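Local coordinates for ABC transporter, substrate binding protein (Aeropyrum pernix, PDB 3EAF) that probably captures a solute outside the membrane and delivers it to an ABC transporter, and also binds a magnesium ion, at residues V11-P16 against G23-A28; R55-N60 against T85-K90; N231-D236 against V290-V295; T271-A276 against V281-I286; R69-R72 against G76-A79. One frame throughout, in Å; residues are numbered along the deposited sequence.

Contact 1: V11-P16 against G23-A28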
# COMPACT_ATOMS: atom_id res chain seq x y z
N VAL A 11 6.21 -1.23 12.19
CA VAL A 11 5.76 0.07 11.67
C VAL A 11 6.90 1.08 11.53
O VAL A 11 7.95 0.94 12.16
CB VAL A 11 4.61 0.68 12.52
CG1 VAL A 11 3.35 -0.18 12.43
CG2 VAL A 11 5.03 0.89 13.99
N ASP A 12 6.68 2.08 10.68
CA ASP A 12 7.58 3.23 10.63
C ASP A 12 6.86 4.45 11.17
O ASP A 12 6.07 5.09 10.47
CB ASP A 12 8.08 3.47 9.20
CG ASP A 12 9.05 4.64 9.11
OD1 ASP A 12 9.39 5.22 10.17
OD2 ASP A 12 9.47 4.99 7.99
N GLU A 13 7.13 4.79 12.43
CA GLU A 13 6.51 5.93 13.08
C GLU A 13 7.40 7.17 13.15
O GLU A 13 6.92 8.27 13.42
CB GLU A 13 6.05 5.55 14.49
CG GLU A 13 4.87 4.58 14.51
CD GLU A 13 4.41 4.26 15.91
OE1 GLU A 13 5.25 4.29 16.84
OE2 GLU A 13 3.20 3.97 16.09
N THR A 14 8.70 6.99 12.92
CA THR A 14 9.67 8.06 13.15
C THR A 14 10.67 8.25 12.00
O THR A 14 11.44 9.21 12.00
CB THR A 14 10.46 7.83 14.46
OG1 THR A 14 11.00 6.49 14.47
CG2 THR A 14 9.57 8.05 15.68
N GLY A 15 10.65 7.33 11.04
CA GLY A 15 11.60 7.35 9.92
C GLY A 15 11.12 8.06 8.66
O GLY A 15 10.15 8.82 8.69
N PRO A 16 11.80 7.80 7.52
CA PRO A 16 11.57 8.55 6.28
C PRO A 16 10.23 8.24 5.59
O PRO A 16 9.85 8.95 4.65
CB PRO A 16 12.74 8.12 5.39
CG PRO A 16 13.06 6.74 5.87
CD PRO A 16 12.86 6.79 7.35
N GLY A 23 -0.08 6.98 10.33
CA GLY A 23 -1.50 6.67 10.10
C GLY A 23 -1.74 5.18 9.99
O GLY A 23 -2.67 4.64 10.60
N TYR A 24 -0.89 4.50 9.23
CA TYR A 24 -0.97 3.04 9.11
C TYR A 24 -0.90 2.36 10.49
O TYR A 24 -1.68 1.45 10.78
CB TYR A 24 0.16 2.54 8.21
CG TYR A 24 0.28 1.04 8.06
CD1 TYR A 24 -0.36 0.38 7.00
CD2 TYR A 24 1.07 0.28 8.92
CE1 TYR A 24 -0.23 -0.99 6.83
CE2 TYR A 24 1.20 -1.09 8.75
CZ TYR A 24 0.55 -1.72 7.70
OH TYR A 24 0.67 -3.09 7.53
N SER A 25 0.05 2.80 11.32
CA SER A 25 0.20 2.24 12.67
C SER A 25 -1.05 2.45 13.52
O SER A 25 -1.51 1.53 14.20
CB SER A 25 1.41 2.83 13.39
OG SER A 25 1.54 2.21 14.65
N LEU A 26 -1.59 3.67 13.49
CA LEU A 26 -2.83 3.99 14.18
C LEU A 26 -3.98 3.09 13.72
O LEU A 26 -4.74 2.59 14.56
CB LEU A 26 -3.19 5.47 14.00
CG LEU A 26 -4.55 5.96 14.53
CD1 LEU A 26 -4.76 5.65 16.03
CD2 LEU A 26 -4.73 7.45 14.26
N GLY A 27 -4.11 2.89 12.41
CA GLY A 27 -5.18 2.04 11.88
C GLY A 27 -5.03 0.58 12.27
O GLY A 27 -6.02 -0.09 12.55
N ALA A 28 -3.80 0.08 12.27
CA ALA A 28 -3.54 -1.30 12.66
C ALA A 28 -3.88 -1.53 14.14
O ALA A 28 -4.48 -2.55 14.49
CB ALA A 28 -2.09 -1.69 12.37
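The Tyr24 ring meets Val11 at its edge, CG1 lying near the ring plane 4.2 Å from CD2, while the ring also makes an edge-to-face pair with Trp83 and sends its hydroxyl to Asn296. The other flat group is the Glu13 carboxylate, whose OE2 is approached on its anti side, 34° out of plane, by Ser25 OG at 2.8 Å. OE2 also forms a salt bridge with Lys54 from strand 47-56, so a hydroxyl and an ammonium share one oxygen. The Ser25 torsion (chi1 -177°) directs OG at this carboxylate. Ser25 CB, which the backbone places toward the loop, packs 3.7 Å from Val11 CG1. With an alanine at Glu13, Lys54 would probably lose its counter-charge here and Ser25 OG its acceptor, leaving that hydroxyl free to turn. Further along the loop, Asp12 OD1 accepts the backbone N of Gly15 at 2.6 Å through its syn lone pair, an Asx motif that turns the loop ahead of helix 18-38. Val11 ends the central strand 3-11 and Ser25 lies in the second turn of helix 18-38: this is the first beta-alpha unit of the Rossmann-like lobe of a periplasmic binding protein.

Contact 2: R55-N60 against T85-K90; sequences RDYAYN and TADTEK. With GOL (glycerol), chain B.
Tyr57 and Asp87 make the sole direct hydrogen bond between these segments, and around it the contact is relayed through two waters and a glycerol. Tyr57 OH donates to Asp87 OD1 at 2.6 Å, reaching the oxygen on its syn side and somewhat out of the carboxylate plane; ring and carboxylate stand 70° apart. Tyr57 carries its ring between the backbone N and carbonyl carbon (chi1 85°), which lays one face beneath the backbone N of Tyr59, 3.6 Å above its centre. OD1 has a second donor in a water 2.8 Å away, which also donates to Tyr59 O. The chain bends here in a type I' beta turn, Tyr57 to Asn60, at the C-terminal end of strand 47-56, facing the first turn of helix 85-98. In a binding protein of this fold such loops line the cleft between the lobes, and Tyr59 and Thr85 do touch Tyr154 of the second lobe. A glycerol, probably from the crystallisation liquor, sits there: its O2 lies in the plane of the Tyr59 ring at the edge, 2.7 Å from Tyr59 OH, and accepts the amide of Thr85 N at 2.9 Å with an N-H...O angle of 161°. A second water lies 2.8 Å from Tyr59 OH and accepts from Ala86 N at 3.2 Å, so both the alcohol and this water take amide hydrogens from the start of the helix.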
# COMPACT_ATOMS: atom_id res chain seq x y z
N ARG A 55 6.41 -2.57 17.10
CA ARG A 55 7.81 -2.14 17.03
C ARG A 55 8.00 -1.10 15.93
O ARG A 55 7.74 -1.38 14.75
CB ARG A 55 8.71 -3.35 16.77
CG ARG A 55 8.77 -4.36 17.91
CD ARG A 55 9.53 -3.79 19.11
NE ARG A 55 9.63 -4.76 20.20
CZ ARG A 55 8.82 -4.80 21.25
NH1 ARG A 55 7.83 -3.92 21.36
NH2 ARG A 55 9.00 -5.71 22.19
N ASP A 56 8.43 0.10 16.31
CA ASP A 56 8.79 1.14 15.34
C ASP A 56 10.23 0.94 14.88
O ASP A 56 11.17 1.18 15.64
CB ASP A 56 8.58 2.54 15.93
CG ASP A 56 9.17 3.66 15.07
OD1 ASP A 56 9.25 3.53 13.83
OD2 ASP A 56 9.56 4.69 15.65
N TYR A 57 10.39 0.49 13.64
CA TYR A 57 11.73 0.21 13.11
C TYR A 57 12.29 1.34 12.25
O TYR A 57 13.44 1.26 11.78
CB TYR A 57 11.75 -1.14 12.37
CG TYR A 57 11.32 -1.10 10.91
CD1 TYR A 57 12.22 -1.40 9.89
CD2 TYR A 57 10.00 -0.80 10.56
CE1 TYR A 57 11.83 -1.40 8.55
CE2 TYR A 57 9.60 -0.79 9.22
CZ TYR A 57 10.52 -1.09 8.23
OH TYR A 57 10.13 -1.09 6.91
N ALA A 58 11.49 2.39 12.07
CA ALA A 58 11.89 3.61 11.35
C ALA A 58 12.47 3.37 9.94
O ALA A 58 13.37 4.10 9.49
CB ALA A 58 12.87 4.45 12.22
N TYR A 59 11.96 2.35 9.25
CA TYR A 59 12.37 1.99 7.88
C TYR A 59 13.81 1.48 7.79
O TYR A 59 14.35 1.30 6.70
CB TYR A 59 12.15 3.15 6.91
CG TYR A 59 11.72 2.75 5.51
CD1 TYR A 59 10.50 2.12 5.29
CD2 TYR A 59 12.53 3.02 4.40
CE1 TYR A 59 10.09 1.76 4.00
CE2 TYR A 59 12.14 2.66 3.12
CZ TYR A 59 10.92 2.04 2.93
OH TYR A 59 10.53 1.69 1.66
N ASN A 60 14.43 1.26 8.95
CA ASN A 60 15.81 0.78 9.06
C ASN A 60 15.86 -0.74 8.85
O ASN A 60 15.28 -1.49 9.64
CB ASN A 60 16.37 1.18 10.43
CG ASN A 60 17.83 0.81 10.62
OD1 ASN A 60 18.29 -0.24 10.17
ND2 ASN A 60 18.56 1.66 11.33
N THR A 85 9.07 -2.32 1.67
CA THR A 85 9.38 -3.24 0.56
C THR A 85 10.72 -3.96 0.74
O THR A 85 10.78 -5.19 0.62
CB THR A 85 9.33 -2.53 -0.82
OG1 THR A 85 7.97 -2.25 -1.16
CG2 THR A 85 9.94 -3.41 -1.93
N ALA A 86 11.78 -3.20 1.02
CA ALA A 86 13.12 -3.77 1.19
C ALA A 86 13.14 -4.87 2.25
O ALA A 86 13.54 -6.00 1.97
CB ALA A 86 14.16 -2.68 1.52
N ASP A 87 12.69 -4.55 3.47
CA ASP A 87 12.70 -5.55 4.54
C ASP A 87 11.73 -6.72 4.33
O ASP A 87 12.09 -7.87 4.61
CB ASP A 87 12.56 -4.93 5.94
CG ASP A 87 11.41 -3.95 6.06
OD1 ASP A 87 11.53 -2.79 5.59
OD2 ASP A 87 10.39 -4.31 6.67
N THR A 88 10.52 -6.44 3.83
CA THR A 88 9.54 -7.49 3.56
C THR A 88 10.08 -8.48 2.53
O THR A 88 9.91 -9.70 2.69
CB THR A 88 8.15 -6.93 3.12
OG1 THR A 88 7.74 -5.88 3.99
CG2 THR A 88 7.10 -8.04 3.13
N GLU A 89 10.72 -7.96 1.48
CA GLU A 89 11.38 -8.78 0.44
C GLU A 89 12.53 -9.61 1.00
O GLU A 89 12.64 -10.82 0.72
CB GLU A 89 11.87 -7.92 -0.73
CG GLU A 89 10.79 -7.60 -1.77
CD GLU A 89 11.31 -6.78 -2.95
OE1 GLU A 89 12.54 -6.61 -3.07
OE2 GLU A 89 10.47 -6.30 -3.75
N LYS A 90 13.40 -8.95 1.77
CA LYS A 90 14.54 -9.60 2.40
C LYS A 90 14.11 -10.77 3.29
O LYS A 90 14.75 -11.83 3.29
CB LYS A 90 15.35 -8.57 3.21
CG LYS A 90 16.53 -9.14 4.03
CD LYS A 90 17.75 -9.43 3.15
CE LYS A 90 19.01 -9.70 4.01
NZ LYS A 90 19.72 -8.44 4.43
C1 GOL B . 6.43 2.04 2.39
O1 GOL B . 5.17 1.41 2.57
C2 GOL B . 7.13 1.39 1.20
O2 GOL B . 8.16 0.48 1.54
C3 GOL B . 6.10 0.61 0.45
O3 GOL B . 6.67 -0.59 0.02
O HOH W 1 12.14 -0.15 0.31
O HOH W 2 14.06 -1.54 5.23

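Contact 3: N231-D236 against V290-V295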
# COMPACT_ATOMS: atom_id res chain seq x y z
N ASN A 231 1.96 6.86 -6.98
CA ASN A 231 1.62 5.62 -6.32
C ASN A 231 0.78 5.90 -5.08
O ASN A 231 0.69 7.05 -4.63
CB ASN A 231 2.88 4.85 -5.96
CG ASN A 231 3.64 5.47 -4.81
OD1 ASN A 231 3.60 4.94 -3.71
ND2 ASN A 231 4.34 6.58 -5.06
N VAL A 232 0.17 4.85 -4.54
CA VAL A 232 -0.75 4.94 -3.39
C VAL A 232 -0.19 5.69 -2.16
O VAL A 232 -0.93 6.43 -1.50
CB VAL A 232 -1.33 3.53 -2.99
CG1 VAL A 232 -0.21 2.53 -2.65
CG2 VAL A 232 -2.34 3.65 -1.84
N TRP A 233 1.10 5.51 -1.87
CA TRP A 233 1.73 6.15 -0.70
C TRP A 233 2.15 7.61 -0.95
O TRP A 233 2.69 8.25 -0.06
CB TRP A 233 2.93 5.33 -0.20
CG TRP A 233 2.58 3.91 0.19
CD1 TRP A 233 2.89 2.78 -0.51
CD2 TRP A 233 1.86 3.47 1.35
NE1 TRP A 233 2.42 1.66 0.15
CE2 TRP A 233 1.78 2.06 1.29
CE3 TRP A 233 1.29 4.13 2.45
CZ2 TRP A 233 1.14 1.31 2.28
CZ3 TRP A 233 0.65 3.38 3.43
CH2 TRP A 233 0.58 1.98 3.33
N GLY A 234 1.88 8.12 -2.16
CA GLY A 234 2.36 9.46 -2.56
C GLY A 234 1.29 10.54 -2.57
O GLY A 234 1.59 11.70 -2.87
N PHE A 235 0.06 10.15 -2.23
CA PHE A 235 -1.11 11.00 -2.39
C PHE A 235 -2.17 10.59 -1.38
O PHE A 235 -2.45 9.39 -1.23
CB PHE A 235 -1.67 10.83 -3.81
CG PHE A 235 -2.72 11.84 -4.20
CD1 PHE A 235 -2.36 13.00 -4.88
CD2 PHE A 235 -4.08 11.62 -3.94
CE1 PHE A 235 -3.33 13.93 -5.27
CE2 PHE A 235 -5.05 12.54 -4.32
CZ PHE A 235 -4.67 13.70 -4.99
N ASP A 236 -2.72 11.56 -0.66
CA ASP A 236 -3.87 11.34 0.23
C ASP A 236 -4.56 12.66 0.54
O ASP A 236 -4.37 13.65 -0.18
CB ASP A 236 -3.49 10.53 1.51
CG ASP A 236 -2.46 11.24 2.40
OD1 ASP A 236 -2.63 12.43 2.71
OD2 ASP A 236 -1.47 10.57 2.80
N VAL A 290 -4.89 5.32 7.82
CA VAL A 290 -5.59 4.57 8.85
C VAL A 290 -6.33 3.37 8.25
O VAL A 290 -6.25 2.26 8.77
CB VAL A 290 -6.55 5.48 9.66
CG1 VAL A 290 -7.33 4.68 10.72
CG2 VAL A 290 -5.77 6.62 10.34
N VAL A 291 -7.01 3.58 7.13
CA VAL A 291 -7.67 2.48 6.42
C VAL A 291 -6.66 1.39 6.03
O VAL A 291 -6.92 0.21 6.23
CB VAL A 291 -8.44 2.98 5.16
CG1 VAL A 291 -9.05 1.81 4.41
CG2 VAL A 291 -9.52 4.00 5.55
N GLN A 292 -5.51 1.79 5.51
CA GLN A 292 -4.50 0.85 5.01
C GLN A 292 -3.98 -0.06 6.11
O GLN A 292 -3.76 -1.26 5.88
CB GLN A 292 -3.36 1.59 4.31
CG GLN A 292 -3.80 2.24 3.00
CD GLN A 292 -2.69 2.93 2.26
OE1 GLN A 292 -2.51 4.13 2.39
NE2 GLN A 292 -1.95 2.17 1.46
N GLY A 293 -3.82 0.51 7.31
CA GLY A 293 -3.43 -0.27 8.49
C GLY A 293 -4.54 -1.18 8.98
O GLY A 293 -4.31 -2.36 9.25
N PHE A 294 -5.75 -0.63 9.06
CA PHE A 294 -6.93 -1.36 9.53
C PHE A 294 -7.20 -2.61 8.68
O PHE A 294 -7.43 -3.69 9.21
CB PHE A 294 -8.15 -0.44 9.54
CG PHE A 294 -9.29 -0.93 10.39
CD1 PHE A 294 -9.42 -0.50 11.71
CD2 PHE A 294 -10.25 -1.80 9.87
CE1 PHE A 294 -10.49 -0.95 12.51
CE2 PHE A 294 -11.32 -2.24 10.65
CZ PHE A 294 -11.43 -1.83 11.97
N VAL A 295 -7.16 -2.44 7.35
CA VAL A 295 -7.48 -3.55 6.44
C VAL A 295 -6.47 -4.69 6.46
O VAL A 295 -6.83 -5.83 6.19
CB VAL A 295 -7.75 -3.09 4.98
CG1 VAL A 295 -8.99 -2.20 4.91
CG2 VAL A 295 -6.51 -2.43 4.34
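Trp233 and Gln292 meet across the two lobes of a periplasmic-binding-protein fold, the tryptophan on the loop that follows strand 227-230 of the second sheet, the glutamine on helix 288-304, which packs against helix 18-38 of the first lobe. The backbones stay well apart, with 10.0 Å between the CA atoms of Trp233 and Gln292, and long side chains span the distance. The tight part lies over one face of the indole. Gln292 runs extended beyond CG, and its last torsion (chi3 -96°) turns the amide broadside, 21° from the ring plane, with NE2 3.1 Å above the indole and offset toward the rim. Both ends of the amide are held from outside, OE1 by Arg289 and NE2 by the hydroxyl of Tyr107, which fixes the rotation of the group above the ring. The indole in turn meets Trp83 edge-to-face and has a glycerol about 4 Å from its nearest atom, consistent with a pocket on that side. Looser by comparison is the approach of Val232, a lone methyl carbon against the amide, CG2 to NE2 at 3.6 Å. An Asx turn shapes the loop, Asn231 OD1 taking the backbone N of Trp233 at 3.2 Å. Over the six-membered ring the closest pair is Trp233 CH2 and Gln292 NE2, 3.2 Å apart, while OE1 stands 3.4 Å from CZ3.

Contact 4: T271-A276 against V281-I286; sequences TIFEAA and VSEDQI
Ala276 and Val281 bring the two backbones together as helix 267-278 nears its end. Val281 N donates to Ala276 O at 2.9 Å with an N-H...O angle of 164°, a bond spanning five residues that folds the departing chain back on the last turns of the helix. The CA atoms of this pair are 4.7 Å apart; from there the chain diverges, passes through the short 3-10 segment 283-285 and comes back alongside the helix. Ile286 is the centre of the apolar packing, and its branches spread over three residues of the helix, Ile272, Phe273 and Ala276. Its CG2, anti to the backbone N, meets Ile272 CG2 at 3.7 Å, whereas CD1, on the branch that chi2 of -61° folds back, reaches Ala276 CB at 3.8 Å. CB itself lies 3.7 Å from Phe273 CE1. The phenyl ring is reached also by Glu283: CG comes to 3.6 Å from CE1, the carboxylate oxygen OE2 is over one face, and the backbone O lies in the ring plane at the edge. Ring and carboxylate planes stand 75° apart. At Ile286 an alanine would probably open a gap between Ile272, Ala276 and Phe273, freeing the ring to shift. Leu30 of helix 18-38 touches both Val281 and Ile286, and Pro260 touches Phe273 and Ile286. This is a helix-loop-helix connection, in which the residues leaving one helix pack on its side before the chain enters helix 288-304, itself packed against the first helix.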
# COMPACT_ATOMS: atom_id res chain seq x y z
N THR A 271 -17.10 0.70 10.03
CA THR A 271 -16.46 -0.18 11.00
C THR A 271 -15.26 0.52 11.65
O THR A 271 -15.07 0.46 12.87
CB THR A 271 -16.04 -1.52 10.34
OG1 THR A 271 -17.22 -2.24 9.93
CG2 THR A 271 -15.22 -2.38 11.27
N ILE A 272 -14.45 1.20 10.83
CA ILE A 272 -13.31 1.98 11.32
C ILE A 272 -13.77 3.14 12.21
O ILE A 272 -13.20 3.38 13.27
CB ILE A 272 -12.38 2.46 10.16
CG1 ILE A 272 -11.84 1.24 9.39
CG2 ILE A 272 -11.22 3.32 10.71
CD1 ILE A 272 -11.05 1.55 8.11
N PHE A 273 -14.80 3.86 11.78
CA PHE A 273 -15.37 4.95 12.57
C PHE A 273 -15.87 4.50 13.94
O PHE A 273 -15.73 5.23 14.92
CB PHE A 273 -16.48 5.68 11.80
CG PHE A 273 -15.96 6.66 10.78
CD1 PHE A 273 -15.01 7.61 11.14
CD2 PHE A 273 -16.42 6.63 9.47
CE1 PHE A 273 -14.52 8.52 10.21
CE2 PHE A 273 -15.93 7.53 8.53
CZ PHE A 273 -14.98 8.48 8.90
N GLU A 274 -16.44 3.30 14.01
CA GLU A 274 -16.87 2.74 15.29
C GLU A 274 -15.66 2.41 16.16
O GLU A 274 -15.65 2.70 17.36
CB GLU A 274 -17.77 1.51 15.11
CG GLU A 274 -18.53 1.14 16.41
CD GLU A 274 -19.12 -0.26 16.42
OE1 GLU A 274 -18.95 -1.01 15.43
OE2 GLU A 274 -19.75 -0.63 17.44
N ALA A 275 -14.63 1.82 15.55
CA ALA A 275 -13.38 1.51 16.24
C ALA A 275 -12.79 2.77 16.87
O ALA A 275 -12.39 2.77 18.04
CB ALA A 275 -12.38 0.85 15.30
N ALA A 276 -12.77 3.85 16.08
CA ALA A 276 -12.33 5.17 16.55
C ALA A 276 -13.13 5.67 17.76
O ALA A 276 -12.54 6.11 18.75
CB ALA A 276 -12.38 6.17 15.41
N VAL A 281 -10.58 8.03 19.61
CA VAL A 281 -9.89 8.66 18.47
C VAL A 281 -10.88 9.55 17.72
O VAL A 281 -11.95 9.10 17.30
CB VAL A 281 -9.28 7.59 17.51
CG1 VAL A 281 -8.78 8.23 16.22
CG2 VAL A 281 -8.16 6.82 18.19
N SER A 282 -10.50 10.82 17.55
CA SER A 282 -11.33 11.80 16.86
C SER A 282 -11.59 11.39 15.40
O SER A 282 -10.69 10.88 14.72
CB SER A 282 -10.65 13.17 16.93
OG SER A 282 -11.22 14.07 16.00
N GLU A 283 -12.82 11.62 14.94
CA GLU A 283 -13.26 11.27 13.58
C GLU A 283 -12.34 11.84 12.49
O GLU A 283 -12.05 11.16 11.50
CB GLU A 283 -14.72 11.70 13.36
CG GLU A 283 -15.22 11.59 11.91
CD GLU A 283 -16.70 11.96 11.73
OE1 GLU A 283 -17.30 12.58 12.64
OE2 GLU A 283 -17.26 11.63 10.65
N ASP A 284 -11.89 13.08 12.69
CA ASP A 284 -11.02 13.74 11.71
C ASP A 284 -9.59 13.16 11.61
O ASP A 284 -8.79 13.59 10.77
CB ASP A 284 -10.99 15.26 11.94
CG ASP A 284 -10.26 15.68 13.22
OD1 ASP A 284 -9.75 14.82 13.98
OD2 ASP A 284 -10.20 16.90 13.48
N GLN A 285 -9.27 12.19 12.46
CA GLN A 285 -8.00 11.49 12.40
C GLN A 285 -8.08 10.24 11.53
O GLN A 285 -7.08 9.56 11.31
CB GLN A 285 -7.49 11.14 13.80
CG GLN A 285 -7.18 12.36 14.66
CD GLN A 285 -6.39 12.02 15.92
OE1 GLN A 285 -6.29 10.86 16.32
NE2 GLN A 285 -5.82 13.05 16.55
N ILE A 286 -9.27 9.93 11.04
CA ILE A 286 -9.49 8.74 10.22
C ILE A 286 -9.29 9.13 8.75
O ILE A 286 -10.05 9.93 8.20
CB ILE A 286 -10.88 8.11 10.47
CG1 ILE A 286 -11.06 7.78 11.96
CG2 ILE A 286 -11.11 6.88 9.58
CD1 ILE A 286 -10.05 6.79 12.53

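Contact 5: R69-R72 against G76-A79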
# COMPACT_ATOMS: atom_id res chain seq x y z
N ARG A 69 13.54 -11.31 14.38
CA ARG A 69 14.08 -12.35 15.24
C ARG A 69 13.43 -12.31 16.63
O ARG A 69 13.09 -13.35 17.17
CB ARG A 69 15.61 -12.29 15.30
CG ARG A 69 16.29 -12.68 13.97
CD ARG A 69 17.81 -12.85 14.09
NE ARG A 69 18.49 -11.62 14.53
CZ ARG A 69 18.95 -10.68 13.70
NH1 ARG A 69 18.82 -10.80 12.38
NH2 ARG A 69 19.55 -9.61 14.21
N GLU A 70 13.21 -11.11 17.17
CA GLU A 70 12.48 -10.92 18.43
C GLU A 70 11.05 -11.45 18.35
O GLU A 70 10.61 -12.19 19.24
CB GLU A 70 12.47 -9.44 18.85
CG GLU A 70 11.71 -9.19 20.16
CD GLU A 70 11.75 -7.74 20.64
OE1 GLU A 70 11.76 -6.82 19.80
OE2 GLU A 70 11.73 -7.53 21.87
N PHE A 71 10.31 -11.06 17.31
CA PHE A 71 8.95 -11.57 17.10
C PHE A 71 8.93 -13.10 17.11
O PHE A 71 8.11 -13.71 17.80
CB PHE A 71 8.36 -11.08 15.76
CG PHE A 71 7.97 -9.62 15.74
CD1 PHE A 71 7.64 -8.94 16.91
CD2 PHE A 71 7.89 -8.94 14.53
CE1 PHE A 71 7.26 -7.59 16.87
CE2 PHE A 71 7.52 -7.59 14.47
CZ PHE A 71 7.21 -6.92 15.65
N ARG A 72 9.83 -13.72 16.35
CA ARG A 72 9.87 -15.18 16.20
C ARG A 72 10.39 -15.89 17.46
O ARG A 72 9.76 -16.83 17.95
CB ARG A 72 10.73 -15.59 15.00
CG ARG A 72 10.82 -17.10 14.78
CD ARG A 72 11.91 -17.46 13.78
NE ARG A 72 13.25 -17.14 14.28
CZ ARG A 72 14.31 -16.88 13.52
NH1 ARG A 72 14.22 -16.89 12.20
NH2 ARG A 72 15.46 -16.60 14.10
N GLY A 76 7.34 -15.98 19.60
CA GLY A 76 6.80 -17.03 18.74
C GLY A 76 5.54 -16.61 17.99
O GLY A 76 4.54 -17.32 18.00
N VAL A 77 5.59 -15.44 17.34
CA VAL A 77 4.43 -14.95 16.58
C VAL A 77 4.05 -15.93 15.47
O VAL A 77 4.92 -16.65 14.97
CB VAL A 77 4.65 -13.53 15.98
CG1 VAL A 77 4.97 -12.52 17.09
CG2 VAL A 77 5.75 -13.53 14.91
N ILE A 78 2.77 -15.96 15.10
CA ILE A 78 2.32 -16.79 13.97
C ILE A 78 1.97 -15.93 12.77
O ILE A 78 1.64 -16.44 11.70
CB ILE A 78 1.11 -17.72 14.34
CG1 ILE A 78 -0.07 -16.92 14.89
CG2 ILE A 78 1.54 -18.82 15.33
CD1 ILE A 78 -1.38 -17.69 14.89
N ALA A 79 2.04 -14.62 12.96
CA ALA A 79 1.75 -13.65 11.90
C ALA A 79 2.41 -12.32 12.22
O ALA A 79 2.62 -11.99 13.38
CB ALA A 79 0.23 -13.48 11.73
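Val77 has CG1 anti to its carbonyl carbon (chi1 -58°), which leaves CG2 between the backbone N and C and sets both methyls against Phe71: CG2 lies 3.7 Å from Phe71 CB, and CG1 is 3.4 Å from Phe71 O. Gly76, the first residue to leave helical conformation, has a positive phi of 48° and turns the chain at this point. The amide of Val77 then donates to Phe71 O at 3.1 Å, nearly straight at 170° but from above the carbonyl plane. Gly76 N makes a weak bond to Arg72 O at 3.0 Å, supplemented by a CA-H...O contact from Gly76 CA to the same oxygen at 3.1 Å. Two consecutive carbonyls at the helix end are thus engaged, in a stretch that already widens into a pi-type turn at 70-72. The Phe71 ring itself leads away to Ile53 and Arg55 on strand 47-56, while the Arg72 guanidinium pairs with Asp98. Gly76 therefore acts as the glycine stop that ends helix 61-74 and sends the chain into strand 79-82, completing a beta-alpha-beta crossover from strand 47-56 in the parallel part of the first-lobe sheet.

Contacts 1, 2 and 3 are buried, whereas contacts 4 and 5 lie farther out, about 20 and 23 Å from the centre of the chain to theirs. Contacts 1 and 2 meet at Asp56, whose carboxylate takes the amide of Glu13 and the hydroxyl of Thr14; contacts 2 and 5 are joined by the Arg55-Glu70 salt bridge. Helix 288-304 links contact 3 to contact 1 through Tyr24 and to contact 4 through Phe294. The chemistry follows position: carboxylates paired with hydroxyls where strand ends meet helices in contacts 1 and 2, an amide over an indole in contact 3, and backbone bonds with apolar packing at the helix ends of contacts 4 and 5.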